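Local coordinates for protein DynE8 (PDB 4AMM) that is an iterative enediyne polyketide synthase whose acyltransferase domain, the part in this chain, probably loads acyl building blocks for polyketide chain growth, at residues A[100-105]-A[171-176]. Sequence-based numbering, arbitrary orientation.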
loop_
_atom_site.group_PDB
_atom_site.type_symbol
_atom_site.label_atom_id
_atom_site.label_comp_id
_atom_site.label_asym_id
_atom_site.label_seq_id
_atom_site.Cartn_x
_atom_site.Cartn_y
_atom_site.Cartn_z
ATOM N N GLY A 100 -6.602 5.369 -6.134
ATOM C CA GLY A 100 -7.034 4.106 -5.520
ATOM C C GLY A 100 -6.312 3.907 -4.215
ATOM O O GLY A 100 -5.208 4.420 -4.071
ATOM N N LEU A 101 -6.892 3.156 -3.296
ATOM C CA LEU A 101 -6.230 2.785 -2.046
ATOM C C LEU A 101 -5.678 1.372 -2.045
ATOM O O LEU A 101 -6.256 0.457 -2.577
ATOM C CB LEU A 101 -7.165 2.930 -0.845
ATOM C CG LEU A 101 -7.919 4.272 -0.742
ATOM C CD1 LEU A 101 -8.788 4.220 0.499
ATOM C CD2 LEU A 101 -6.919 5.396 -0.628
ATOM N N LEU A 102 -4.533 1.258 -1.393
ATOM C CA LEU A 102 -3.888 -0.093 -1.120
ATOM C C LEU A 102 -3.792 -0.356 0.342
ATOM O O LEU A 102 -3.212 0.459 1.060
ATOM C CB LEU A 102 -2.488 -0.080 -1.724
ATOM C CG LEU A 102 -2.359 0.312 -3.204
ATOM C CD1 LEU A 102 -0.833 0.432 -3.594
ATOM C CD2 LEU A 102 -3.013 -0.673 -4.119
ATOM N N PHE A 103 -4.353 -1.496 0.790
ATOM C CA PHE A 103 -4.274 -1.821 2.209
ATOM C C PHE A 103 -3.325 -3.030 2.389
ATOM O O PHE A 103 -3.607 -4.122 1.853
ATOM C CB PHE A 103 -5.657 -2.203 2.734
ATOM C CG PHE A 103 -6.564 -0.968 2.903
ATOM C CD1 PHE A 103 -6.480 -0.252 4.068
ATOM C CD2 PHE A 103 -7.455 -0.552 1.907
ATOM C CE1 PHE A 103 -7.271 0.915 4.273
ATOM C CE2 PHE A 103 -8.246 0.652 2.117
ATOM C CZ PHE A 103 -8.163 1.350 3.284
ATOM N N PRO A 104 -2.202 -2.810 3.103
ATOM C CA PRO A 104 -1.181 -3.870 3.165
ATOM C C PRO A 104 -1.565 -5.006 4.054
ATOM O O PRO A 104 -2.407 -4.943 4.989
ATOM C CB PRO A 104 0.006 -3.123 3.760
ATOM C CG PRO A 104 -0.631 -2.119 4.683
ATOM C CD PRO A 104 -1.868 -1.612 3.870
ATOM N N GLY A 105 -0.819 -6.096 3.818
ATOM C CA GLY A 105 -0.858 -7.234 4.794
ATOM C C GLY A 105 0.441 -7.279 5.570
ATOM O O GLY A 105 1.203 -6.271 5.689
ATOM N N GLY A 171 -11.654 3.492 -5.275
ATOM C CA GLY A 171 -11.846 2.091 -4.868
ATOM C C GLY A 171 -10.593 1.706 -4.131
ATOM O O GLY A 171 -9.695 2.518 -3.985
ATOM N N ALA A 172 -10.610 0.482 -3.642
ATOM C CA ALA A 172 -9.492 0.008 -2.768
ATOM C C ALA A 172 -9.276 -1.438 -3.090
ATOM O O ALA A 172 -10.118 -2.164 -3.527
ATOM C CB ALA A 172 -9.836 0.156 -1.330
ATOM N N LEU A 173 -8.067 -1.879 -2.723
ATOM C CA LEU A 173 -7.790 -3.329 -2.612
ATOM C C LEU A 173 -6.939 -3.552 -1.389
ATOM O O LEU A 173 -6.213 -2.650 -0.927
ATOM C CB LEU A 173 -7.060 -3.853 -3.850
ATOM C CG LEU A 173 -5.663 -3.438 -4.109
ATOM C CD1 LEU A 173 -4.622 -4.264 -3.208
ATOM C CD2 LEU A 173 -5.325 -3.629 -5.623
ATOM N N GLY A 174 -7.033 -4.765 -0.861
ATOM C CA GLY A 174 -6.206 -5.175 0.290
ATOM C C GLY A 174 -5.511 -6.487 -0.022
ATOM O O GLY A 174 -6.111 -7.396 -0.594
ATOM N N HIS A 175 -4.220 -6.554 0.346
ATOM C CA HIS A 175 -3.384 -7.779 0.144
ATOM C C HIS A 175 -3.527 -8.690 1.346
ATOM O O HIS A 175 -3.073 -8.379 2.431
ATOM C CB HIS A 175 -1.935 -7.294 0.010
ATOM C CG HIS A 175 -0.999 -8.282 -0.635
ATOM N ND1 HIS A 175 -0.526 -9.399 0.061
ATOM C CD2 HIS A 175 -0.372 -8.274 -1.848
ATOM C CE1 HIS A 175 0.331 -10.028 -0.735
ATOM N NE2 HIS A 175 0.434 -9.386 -1.892
ATOM N N SER A 176 -4.160 -9.852 1.100
ATOM C CA SER A 176 -4.309 -10.877 2.183
ATOM C C SER A 176 -4.986 -10.185 3.396
ATOM O O SER A 176 -6.193 -9.781 3.282
ATOM C CB SER A 176 -2.979 -11.537 2.495
ATOM O OG SER A 176 -3.332 -12.599 3.419
#
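Phe103 lays the CE2 edge of its ring against the methyl of Ala172, CE2 to CB 3.8 Å, with that methyl in the ring plane. Its CG stands beside the backbone N (chi1 -75°), which brings the ring back along the sheet, edge on to the small side chain of Ala172. On this same face Leu101 meets the alanine methyl CB to CB at 3.9 Å, so the low bump of Ala172 fills the notch where the Leu101 CB and the Phe103 ring edge meet, and Gly174, lacking a side chain, lies close beside the Phe103 CB. The other face carries Leu102 and Leu173, side by side and pointing the same way. Leu102 CD2 sits against the fork of Leu173, 3.8 Å from CG, with both Leu173 methyls also near.

Between the two faces the strands run parallel. The amides of Leu101 and Phe103 reach Gly171 O and Leu173 O, while Leu173 N bonds to Leu101 O. Just past strand 171-174, His175 N hydrogen-bonds to Phe103 O at 2.9 Å, so the pairing runs into a GxSxG sequence that starts at Gly174, consistent with a nucleophile elbow centred on Ser176, whose OG is hydrogen-bonded to His278 NE2.

Helices 144-165 and 178-185 cover the Leu101 and Phe103 face; helix 353-360 packs on Leu102 on the other and also touches the His175 side chain beyond the strand. Within the parallel sheet, strand 344-347 flanks 99-103 and strand 305-306 flanks 171-174.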